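Local coordinates for protein putative SnoaL-like polyketide cyclase (Jannaschia sp., PDB 3KKG) that is of unproven function but, as a putative SnoaL-like polyketide cyclase with an NTF2-like fold, may catalyse ring closure of a polyketide intermediate, at residues Q2-S5 with P6-Q10; T14-R17 with L18-E21. All coordinates share one frame; numbering follows the deposited sequence.

Interaction 1: residues Q2-S5 with P6-Q10; sequences QDRS and PIETQ
Ser-5 and Glu-8 reach past each other at the start of helix 6-16, each side chain turned to the backbone N-H of the other. The carboxylate of Glu-8 comes back to the loop and takes the N-H of Ser-5 on OE1, 3.0 Å from Ser-5 N and close to straight at 167°. The N-H meets OE1 on its anti side, 23° out of the carboxylate plane. CG of Glu-8 stands anti to its own carbonyl carbon and the chain runs extended beyond it, which carries the acid back to the N-H of Ser-5. In the other direction Ser-5 OG accepts from Glu-8 N at 3.1 Å, though the position of OG is less certain. A chi1 of 71° puts OG between the backbone N and the carbonyl carbon, on the side of Glu-8 N. This reciprocal pair is a capping box with Ser-5 as N-cap, and it supplies an acceptor for an N-H of the first helical turn. The main chain enters the helix at the same place: Thr-9 N donates to Ser-5 O at 2.9 Å. CG2 of Thr-9 lies against that same oxygen, 3.4 Å from Ser-5 O. Arg-4 adds aliphatic packing, its CB 4.2 Å from Thr-9 CB, while its extended chain leads the guanidinium away to a salt bridge with Glu-81 of the second subunit. The other carboxylate oxygen of Glu-8, OE2, accepts from Gly-82 N just beyond strand 72-81, so the acid joins the loop, the helix start and the end of that strand. Arg-4 also packs on Val-78 and Val-80 of the strand, and Gln-2 of the second subunit packs against Ser-5 and Glu-8.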
loop_
_atom_site.group_PDB
_atom_site.type_symbol
_atom_site.label_atom_id
_atom_site.label_comp_id
_atom_site.label_asym_id
_atom_site.label_seq_id
_atom_site.Cartn_x
_atom_site.Cartn_y
_atom_site.Cartn_z
ATOM N N GLN A 2 5.057 -18.715 -14.731
ATOM C CA GLN A 2 4.146 -18.545 -15.834
ATOM C C GLN A 2 4.348 -17.147 -16.366
ATOM O O GLN A 2 4.327 -16.176 -15.612
ATOM C CB GLN A 2 2.722 -18.758 -15.337
ATOM C CG GLN A 2 1.606 -18.247 -16.197
ATOM C CD GLN A 2 0.282 -18.555 -15.515
ATOM O OE1 GLN A 2 -0.371 -17.694 -14.826
ATOM N NE2 GLN A 2 -0.077 -19.811 -15.635
ATOM N N ASP A 3 4.532 -17.039 -17.662
ATOM C CA ASP A 3 4.753 -15.767 -18.302
ATOM C C ASP A 3 3.465 -14.958 -18.341
ATOM O O ASP A 3 2.363 -15.515 -18.389
ATOM C CB ASP A 3 5.194 -15.936 -19.736
ATOM C CG ASP A 3 6.606 -16.497 -19.881
ATOM O OD1 ASP A 3 7.339 -16.747 -18.869
ATOM O OD2 ASP A 3 6.964 -16.654 -21.069
ATOM N N ARG A 4 3.650 -13.651 -18.369
ATOM C CA ARG A 4 2.540 -12.726 -18.523
ATOM C C ARG A 4 1.810 -12.979 -19.826
ATOM O O ARG A 4 2.414 -13.202 -20.863
ATOM C CB ARG A 4 3.059 -11.289 -18.521
ATOM C CG ARG A 4 3.509 -10.863 -17.131
ATOM C CD ARG A 4 4.221 -9.529 -17.069
ATOM N NE ARG A 4 4.521 -9.237 -15.698
ATOM C CZ ARG A 4 5.328 -8.287 -15.278
ATOM N NH1 ARG A 4 5.888 -7.461 -16.170
ATOM N NH2 ARG A 4 5.560 -8.127 -13.986
ATOM N N SER A 5 0.490 -12.901 -19.751
ATOM C CA SER A 5 -0.301 -12.942 -20.961
ATOM C C SER A 5 -0.074 -11.667 -21.772
ATOM O O SER A 5 0.457 -10.654 -21.258
ATOM C CB SER A 5 -1.789 -13.067 -20.651
ATOM O OG SER A 5 -2.297 -11.847 -20.090
ATOM N N PRO A 6 -0.456 -11.673 -23.041
ATOM C CA PRO A 6 -0.364 -10.451 -23.824
ATOM C C PRO A 6 -1.056 -9.259 -23.186
ATOM O O PRO A 6 -0.521 -8.153 -23.227
ATOM C CB PRO A 6 -1.028 -10.848 -25.164
ATOM C CG PRO A 6 -0.804 -12.304 -25.263
ATOM C CD PRO A 6 -0.882 -12.830 -23.877
ATOM N N ILE A 7 -2.244 -9.463 -22.639
ATOM C CA ILE A 7 -2.969 -8.346 -22.045
ATOM C C ILE A 7 -2.223 -7.884 -20.792
ATOM O O ILE A 7 -2.106 -6.674 -20.521
ATOM C CB ILE A 7 -4.428 -8.749 -21.714
ATOM C CG1 ILE A 7 -5.239 -8.872 -22.987
ATOM C CG2 ILE A 7 -5.120 -7.687 -20.824
ATOM C CD1 ILE A 7 -6.513 -9.648 -22.791
ATOM N N GLU A 8 -1.753 -8.844 -19.987
ATOM C CA GLU A 8 -1.006 -8.468 -18.777
ATOM C C GLU A 8 0.231 -7.644 -19.105
ATOM O O GLU A 8 0.526 -6.623 -18.481
ATOM C CB GLU A 8 -0.604 -9.707 -17.986
ATOM C CG GLU A 8 -1.794 -10.346 -17.253
ATOM C CD GLU A 8 -1.418 -11.638 -16.528
ATOM O OE1 GLU A 8 -0.522 -12.346 -17.021
ATOM O OE2 GLU A 8 -2.050 -11.973 -15.516
ATOM N N THR A 9 1.018 -8.115 -20.068
ATOM C CA THR A 9 2.216 -7.368 -20.407
ATOM C C THR A 9 1.882 -5.972 -20.973
ATOM O O THR A 9 2.562 -5.005 -20.649
ATOM C CB THR A 9 3.191 -8.156 -21.312
ATOM O OG1 THR A 9 4.417 -7.423 -21.417
ATOM C CG2 THR A 9 2.592 -8.360 -22.668
ATOM N N GLN A 10 0.838 -5.863 -21.793
ATOM C CA GLN A 10 0.449 -4.542 -22.289
ATOM C C GLN A 10 -0.058 -3.641 -21.163
ATOM O O GLN A 10 0.254 -2.448 -21.121
ATOM C CB GLN A 10 -0.580 -4.631 -23.399
ATOM C CG GLN A 10 -0.853 -3.251 -24.030
ATOM C CD GLN A 10 0.405 -2.581 -24.592
ATOM O OE1 GLN A 10 1.013 -3.104 -25.550
ATOM N NE2 GLN A 10 0.809 -1.444 -24.006
#

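Interaction 2: residues T14-R17 with L18-E21; sequences TVLR and LFDE
The guanidinium of Arg-17 meets Glu-21 OE2 at its edge, and the ring of Phe-19 has Val-15 O and Leu-16 O at its edge. Both lie where helix 6-16 of this NTF2-like fold gives way to the loop toward helix 29-36, and backbone bonds there span three residues: Leu-18 N to Val-15 O, Phe-19 N to Leu-16 O and Asp-20 N to Arg-17 O. The phenyl group runs beside Val-15, both side chains pointing the same way, with CE1 4.1 Å from Val-15 CG1; the ring continues onto Val-73, Val-75, Val-87 and Phe-117 of the sheet. Leu-18 also meets Phe-117, and packs on Trp-33 of helix 29-36. Arg-17 bends at chi3 (61°), bringing NE round to Glu-21, whose own chain bends at chi2. With an alanine in place of Arg-17, the carboxylate of Glu-21 would probably lose its salt-bridge mate and be freer to turn. The guanidinium and carboxylate planes stand 69° apart. Arg-17 NE lies 2.8 Å from Glu-21 OE2 and the N-H...O angle is 172°; OE2 lies in the guanidinium plane, while NE meets it from above the carboxylate plane.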
loop_
_atom_site.group_PDB
_atom_site.type_symbol
_atom_site.label_atom_id
_atom_site.label_comp_id
_atom_site.label_asym_id
_atom_site.label_seq_id
_atom_site.Cartn_x
_atom_site.Cartn_y
_atom_site.Cartn_z
ATOM N N THR A 14 1.714 -0.077 -20.295
ATOM C CA THR A 14 0.901 1.136 -20.195
ATOM C C THR A 14 1.056 1.802 -18.830
ATOM O O THR A 14 1.289 3.025 -18.761
ATOM C CB THR A 14 -0.555 0.809 -20.527
ATOM O OG1 THR A 14 -0.626 0.438 -21.911
ATOM C CG2 THR A 14 -1.536 1.982 -20.190
ATOM N N VAL A 15 0.954 1.032 -17.755
ATOM C CA VAL A 15 1.095 1.609 -16.424
ATOM C C VAL A 15 2.484 2.174 -16.148
ATOM O O VAL A 15 2.650 3.244 -15.543
ATOM C CB VAL A 15 0.726 0.567 -15.337
ATOM C CG1 VAL A 15 1.275 0.987 -14.020
ATOM C CG2 VAL A 15 -0.786 0.348 -15.348
ATOM N N LEU A 16 3.518 1.475 -16.623
ATOM C CA LEU A 16 4.870 1.921 -16.312
ATOM C C LEU A 16 5.218 3.298 -16.939
ATOM O O LEU A 16 6.102 4.017 -16.444
ATOM C CB LEU A 16 5.922 0.856 -16.622
ATOM C CG LEU A 16 6.034 -0.241 -15.577
ATOM C CD1 LEU A 16 7.005 -1.341 -16.074
ATOM C CD2 LEU A 16 6.445 0.312 -14.214
ATOM N N ARG A 17 4.521 3.668 -18.010
ATOM C CA ARG A 17 4.695 5.006 -18.586
ATOM C C ARG A 17 4.392 6.083 -17.568
ATOM O O ARG A 17 5.007 7.153 -17.596
ATOM C CB ARG A 17 3.807 5.205 -19.809
ATOM C CG ARG A 17 4.104 4.299 -20.942
ATOM C CD ARG A 17 3.325 4.646 -22.210
ATOM N NE ARG A 17 3.661 5.993 -22.680
ATOM C CZ ARG A 17 2.799 6.868 -23.189
ATOM N NH1 ARG A 17 1.508 6.582 -23.316
ATOM N NH2 ARG A 17 3.244 8.052 -23.594
ATOM N N LEU A 18 3.503 5.788 -16.606
ATOM C CA LEU A 18 3.138 6.763 -15.595
ATOM C C LEU A 18 4.245 7.034 -14.586
ATOM O O LEU A 18 4.173 7.981 -13.821
ATOM C CB LEU A 18 1.887 6.294 -14.852
ATOM C CG LEU A 18 0.642 6.080 -15.726
ATOM C CD1 LEU A 18 -0.500 5.420 -14.975
ATOM C CD2 LEU A 18 0.212 7.465 -16.349
ATOM N N PHE A 19 5.284 6.216 -14.611
ATOM C CA PHE A 19 6.422 6.355 -13.726
ATOM C C PHE A 19 7.638 6.971 -14.438
ATOM O O PHE A 19 8.686 7.113 -13.814
ATOM C CB PHE A 19 6.786 5.023 -13.058
ATOM C CG PHE A 19 5.685 4.541 -12.134
ATOM C CD1 PHE A 19 4.580 3.868 -12.634
ATOM C CD2 PHE A 19 5.699 4.920 -10.815
ATOM C CE1 PHE A 19 3.558 3.504 -11.784
ATOM C CE2 PHE A 19 4.660 4.532 -9.947
ATOM C CZ PHE A 19 3.595 3.854 -10.460
ATOM N N ASP A 20 7.466 7.318 -15.714
ATOM C CA ASP A 20 8.531 7.935 -16.527
ATOM C C ASP A 20 7.941 9.167 -17.195
ATOM O O ASP A 20 7.900 10.246 -16.582
ATOM C CB ASP A 20 9.117 6.890 -17.501
ATOM C CG ASP A 20 10.187 7.461 -18.389
ATOM O OD1 ASP A 20 10.897 8.349 -17.926
ATOM O OD2 ASP A 20 10.334 6.881 -19.475
ATOM N N GLU A 21 7.476 9.049 -18.431
ATOM C CA GLU A 21 6.936 10.223 -19.135
ATOM C C GLU A 21 5.667 10.817 -18.479
ATOM O O GLU A 21 5.365 12.004 -18.634
ATOM C CB GLU A 21 6.651 9.913 -20.593
ATOM C CG GLU A 21 5.765 8.713 -20.883
ATOM C CD GLU A 21 6.543 7.411 -21.183
ATOM O OE1 GLU A 21 7.413 6.966 -20.380
ATOM O OE2 GLU A 21 6.264 6.812 -22.247
#

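From the N terminus, the chain comes in as a loop, and interaction 1 caps the start of helix 6-16 with the last residue of that loop; interaction 2 then marks the helix's far end, where the chain turns into the loop leading to helix 29-36. The two lie in series, neither nested nor crossed, with centres about 17 Å apart; they share that helix, and both pack on strand 72-81. Each closes a short local turn and no long loop. The first joins the N-terminal loop to the end of strand 72-81 and to the second subunit, at the periphery of the chain. The second lies nearer the chain's centre, between the sheet, through strands 72-81, 84-94 and 108-120, and helix 29-36.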